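Local coordinates for alpha-1,3-glucanase (Bacillus circulans, PDB 5ZRU), which probably hydrolyses alpha-1,3-glucan, this chain being the catalytic unit of a longer, family GH87 enzyme that also carries carbohydrate-binding modules, at residues A[404-413]-A[429-440]. Sequence-based numbering, arbitrary orientation.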
loop_
_atom_site.group_PDB
_atom_site.type_symbol
_atom_site.label_atom_id
_atom_site.label_comp_id
_atom_site.label_asym_id
_atom_site.label_seq_id
_atom_site.Cartn_x
_atom_site.Cartn_y
_atom_site.Cartn_z
ATOM N N ASN A 404 0.681 -6.458 1.694
ATOM C CA ASN A 404 -0.772 -6.301 1.665
ATOM C C ASN A 404 -1.394 -7.324 2.614
ATOM O O ASN A 404 -0.986 -8.485 2.627
ATOM C CB ASN A 404 -1.295 -6.530 0.252
ATOM C CG ASN A 404 -2.222 -5.448 -0.205
ATOM O OD1 ASN A 404 -1.768 -4.381 -0.597
ATOM N ND2 ASN A 404 -3.520 -5.700 -0.155
ATOM N N TRP A 405 -2.346 -6.899 3.455
ATOM C CA TRP A 405 -2.979 -7.843 4.380
ATOM C C TRP A 405 -4.465 -8.042 4.107
ATOM O O TRP A 405 -5.162 -8.657 4.920
ATOM C CB TRP A 405 -2.756 -7.438 5.840
ATOM C CG TRP A 405 -2.902 -5.982 6.206
ATOM C CD1 TRP A 405 -1.934 -5.016 6.140
ATOM C CD2 TRP A 405 -4.071 -5.344 6.737
ATOM N NE1 TRP A 405 -2.433 -3.818 6.590
ATOM C CE2 TRP A 405 -3.745 -3.991 6.960
ATOM C CE3 TRP A 405 -5.361 -5.785 7.040
ATOM C CZ2 TRP A 405 -4.668 -3.070 7.456
ATOM C CZ3 TRP A 405 -6.283 -4.867 7.548
ATOM C CH2 TRP A 405 -5.929 -3.527 7.753
ATOM N N ARG A 406 -4.965 -7.545 2.986
ATOM C CA ARG A 406 -6.312 -7.874 2.547
ATOM C C ARG A 406 -6.383 -7.681 1.042
ATOM O O ARG A 406 -5.776 -6.750 0.506
ATOM C CB ARG A 406 -7.362 -7.000 3.242
ATOM C CG ARG A 406 -8.778 -7.263 2.743
ATOM C CD ARG A 406 -9.803 -6.423 3.477
ATOM N NE ARG A 406 -11.143 -6.758 3.019
ATOM C CZ ARG A 406 -12.254 -6.264 3.548
ATOM N NH1 ARG A 406 -12.179 -5.408 4.555
ATOM N NH2 ARG A 406 -13.440 -6.628 3.063
ATOM N N ALA A 407 -7.119 -8.561 0.372
ATOM C CA ALA A 407 -7.398 -8.429 -1.072
ATOM C C ALA A 407 -6.071 -8.541 -1.832
ATOM O O ALA A 407 -5.265 -9.435 -1.533
ATOM C CB ALA A 407 -8.201 -7.157 -1.346
ATOM N N ALA A 408 -5.808 -7.685 -2.824
ATOM C CA ALA A 408 -4.695 -7.917 -3.738
ATOM C C ALA A 408 -3.769 -6.710 -3.816
ATOM O O ALA A 408 -4.156 -5.578 -3.532
ATOM C CB ALA A 408 -5.200 -8.260 -5.144
ATOM N N GLY A 409 -2.530 -6.961 -4.249
ATOM C CA GLY A 409 -1.618 -5.855 -4.500
ATOM C C GLY A 409 -2.113 -4.914 -5.587
ATOM O O GLY A 409 -2.033 -3.689 -5.447
ATOM N N ILE A 410 -2.626 -5.472 -6.686
ATOM C CA ILE A 410 -3.160 -4.699 -7.803
ATOM C C ILE A 410 -4.489 -5.311 -8.206
ATOM O O ILE A 410 -4.600 -6.537 -8.298
ATOM C CB ILE A 410 -2.197 -4.690 -9.010
ATOM C CG1 ILE A 410 -0.878 -4.009 -8.637
ATOM C CG2 ILE A 410 -2.864 -4.038 -10.232
ATOM C CD1 ILE A 410 0.128 -3.963 -9.778
ATOM N N ALA A 411 -5.493 -4.466 -8.459
ATOM C CA ALA A 411 -6.811 -4.970 -8.837
ATOM C C ALA A 411 -7.464 -4.086 -9.893
ATOM O O ALA A 411 -7.403 -2.855 -9.808
ATOM C CB ALA A 411 -7.739 -5.060 -7.619
ATOM N N PHE A 412 -8.125 -4.720 -10.870
ATOM C CA PHE A 412 -8.980 -4.019 -11.820
ATOM C C PHE A 412 -10.375 -4.624 -11.723
ATOM O O PHE A 412 -10.524 -5.851 -11.729
ATOM C CB PHE A 412 -8.477 -4.115 -13.275
ATOM C CG PHE A 412 -7.121 -3.487 -13.520
ATOM C CD1 PHE A 412 -6.800 -2.239 -12.998
ATOM C CD2 PHE A 412 -6.171 -4.157 -14.284
ATOM C CE1 PHE A 412 -5.557 -1.662 -13.232
ATOM C CE2 PHE A 412 -4.913 -3.595 -14.529
ATOM C CZ PHE A 412 -4.604 -2.342 -14.001
ATOM N N PHE A 413 -11.390 -3.766 -11.641
ATOM C CA PHE A 413 -12.764 -4.224 -11.476
ATOM C C PHE A 413 -13.684 -3.879 -12.641
ATOM O O PHE A 413 -14.852 -4.290 -12.629
ATOM C CB PHE A 413 -13.328 -3.661 -10.168
ATOM C CG PHE A 413 -12.532 -4.087 -8.966
ATOM C CD1 PHE A 413 -12.395 -5.432 -8.670
ATOM C CD2 PHE A 413 -11.887 -3.158 -8.163
ATOM C CE1 PHE A 413 -11.638 -5.853 -7.583
ATOM C CE2 PHE A 413 -11.138 -3.575 -7.065
ATOM C CZ PHE A 413 -11.016 -4.920 -6.778
ATOM N N VAL A 429 -0.934 -11.184 2.258
ATOM C CA VAL A 429 -1.567 -11.979 3.307
ATOM C C VAL A 429 -3.064 -11.996 3.050
ATOM O O VAL A 429 -3.681 -10.937 2.904
ATOM C CB VAL A 429 -1.268 -11.429 4.716
ATOM C CG1 VAL A 429 -2.093 -12.182 5.759
ATOM C CG2 VAL A 429 0.233 -11.543 5.037
ATOM N N GLY A 430 -3.645 -13.193 3.000
ATOM C CA GLY A 430 -5.076 -13.304 2.804
ATOM C C GLY A 430 -5.548 -12.967 1.412
ATOM O O GLY A 430 -6.747 -12.765 1.205
ATOM N N GLY A 431 -4.646 -12.909 0.438
ATOM C CA GLY A 431 -5.072 -12.520 -0.892
ATOM C C GLY A 431 -4.088 -12.819 -2.002
ATOM O O GLY A 431 -3.452 -13.873 -2.006
ATOM N N SER A 432 -3.941 -11.882 -2.933
ATOM C CA SER A 432 -3.334 -12.142 -4.232
ATOM C C SER A 432 -2.374 -11.014 -4.568
ATOM O O SER A 432 -2.509 -9.902 -4.062
ATOM C CB SER A 432 -4.401 -12.236 -5.334
ATOM O OG SER A 432 -5.418 -13.159 -4.978
ATOM N N ALA A 433 -1.403 -11.301 -5.438
ATOM C CA ALA A 433 -0.631 -10.201 -6.004
ATOM C C ALA A 433 -1.488 -9.382 -6.955
ATOM O O ALA A 433 -1.429 -8.148 -6.951
ATOM C CB ALA A 433 0.607 -10.715 -6.735
ATOM N N ILE A 434 -2.304 -10.060 -7.761
ATOM C CA ILE A 434 -3.147 -9.447 -8.778
ATOM C C ILE A 434 -4.520 -10.097 -8.702
ATOM O O ILE A 434 -4.619 -11.328 -8.653
ATOM C CB ILE A 434 -2.569 -9.644 -10.194
ATOM C CG1 ILE A 434 -1.289 -8.840 -10.393
ATOM C CG2 ILE A 434 -3.606 -9.272 -11.256
ATOM C CD1 ILE A 434 -0.526 -9.275 -11.625
ATOM N N ARG A 435 -5.581 -9.283 -8.720
ATOM C CA ARG A 435 -6.917 -9.846 -8.820
ATOM C C ARG A 435 -7.768 -9.012 -9.768
ATOM O O ARG A 435 -7.549 -7.809 -9.955
ATOM C CB ARG A 435 -7.607 -9.976 -7.446
ATOM C CG ARG A 435 -8.212 -8.692 -6.880
ATOM C CD ARG A 435 -8.936 -8.988 -5.569
ATOM N NE ARG A 435 -9.437 -7.767 -4.940
ATOM C CZ ARG A 435 -10.461 -7.736 -4.094
ATOM N NH1 ARG A 435 -11.100 -8.858 -3.777
ATOM N NH2 ARG A 435 -10.856 -6.580 -3.570
ATOM N N MET A 436 -8.724 -9.683 -10.398
ATOM C CA MET A 436 -9.800 -9.015 -11.115
ATOM C C MET A 436 -11.091 -9.698 -10.701
ATOM O O MET A 436 -11.113 -10.921 -10.546
ATOM C CB MET A 436 -9.612 -9.104 -12.629
ATOM C CG MET A 436 -8.285 -8.533 -13.132
ATOM S SD MET A 436 -8.102 -8.708 -14.926
ATOM C CE MET A 436 -9.393 -7.632 -15.537
ATOM N N ASN A 437 -12.152 -8.924 -10.497
ATOM C CA ASN A 437 -13.462 -9.544 -10.336
ATOM C C ASN A 437 -14.520 -8.600 -10.886
ATOM O O ASN A 437 -14.236 -7.452 -11.236
ATOM C CB ASN A 437 -13.741 -9.959 -8.874
ATOM C CG ASN A 437 -13.934 -8.786 -7.910
ATOM O OD1 ASN A 437 -14.533 -7.766 -8.233
ATOM N ND2 ASN A 437 -13.442 -8.961 -6.680
ATOM N N THR A 438 -15.752 -9.108 -10.973
ATOM C CA THR A 438 -16.901 -8.301 -11.364
ATOM C C THR A 438 -17.915 -8.214 -10.223
ATOM O O THR A 438 -19.119 -8.091 -10.459
ATOM C CB THR A 438 -17.547 -8.847 -12.641
ATOM O OG1 THR A 438 -17.875 -10.238 -12.476
ATOM C CG2 THR A 438 -16.583 -8.718 -13.825
ATOM N N VAL A 439 -17.433 -8.243 -8.973
ATOM C CA VAL A 439 -18.343 -8.277 -7.826
ATOM C C VAL A 439 -18.894 -6.911 -7.429
ATOM O O VAL A 439 -19.871 -6.848 -6.676
ATOM C CB VAL A 439 -17.636 -8.950 -6.630
ATOM C CG1 VAL A 439 -16.782 -7.951 -5.874
ATOM C CG2 VAL A 439 -18.652 -9.613 -5.704
ATOM N N PHE A 440 -18.335 -5.816 -7.929
ATOM C CA PHE A 440 -18.703 -4.506 -7.409
ATOM C C PHE A 440 -19.677 -3.786 -8.329
ATOM O O PHE A 440 -19.777 -4.104 -9.518
ATOM C CB PHE A 440 -17.442 -3.655 -7.206
ATOM C CG PHE A 440 -16.528 -4.209 -6.152
ATOM C CD1 PHE A 440 -17.014 -4.477 -4.878
ATOM C CD2 PHE A 440 -15.209 -4.524 -6.445
ATOM C CE1 PHE A 440 -16.184 -5.009 -3.896
ATOM C CE2 PHE A 440 -14.375 -5.060 -5.469
ATOM C CZ PHE A 440 -14.862 -5.306 -4.194
HETATM O O HOH W 1 -8.177 -10.818 2.166
HETATM O O HOH W 2 -3.424 -9.226 0.480
HETATM O O HOH W 3 -16.541 -5.167 -10.104
#
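Residues 404-413 and 429-440 run parallel in matched register, Ala-408 beside Ser-432 and Ile-410 beside Ile-434, and both chains bend at the same level, at Gly-409/Ile-410 and Ala-433/Ile-434. Backbone bonds continue through the bend: Gly-409 N reaches Ser-432 O, Ile-410 N reaches Ala-433 O at 2.9 Å, and Arg-435 N meets Ile-410 O at 2.9 Å. Before the bend, one water bridges Ala-407 O and Val-429 O.

Arg-435 carries much of the side-chain contact. Its CG sits between backbone N and carbonyl carbon (chi1 79°), and the extended chain beyond it runs over Ala-408, whose CB lies 3.5 Å from Arg-435 CG. The guanidinium is covered on one face by the methyl of Ala-407, its CB 3.5 Å from Arg-435 NH2, while Phe-413 CE1 lies over the opposite face. A salt bridge from Arg-435 NH2 to Asp-376 fixes the polar end; Asp-376 can bind calcium in this protein, though here Asp-352 and Asp-375 hold the nearby ion.

Phe-413 stands nearly perpendicular to the guanidinium, the two planes 86° apart. The edge of Phe-440 meets the face of Phe-413 in a T-shaped stack, with Phe-440 CE2 3.5 Å from Phe-413 CE1. Asn-437 OD1 comes obliquely to 3.2 Å from Phe-413 CD1 while accepting the N-H of Val-439 in an Asx turn. A leucine in place of Phe-413 would probably leave the edge of Phe-440 without an aromatic face and the guanidinium without the ring edge across one face. On the other side of the strands Phe-412 CB lies 4.3 Å from Met-436 CE.

In-register parallel strands that turn the same corner together are the signature of consecutive coils in a right-handed parallel beta-helix, consistent with the pectate-lyase-like clan of this catalytic domain.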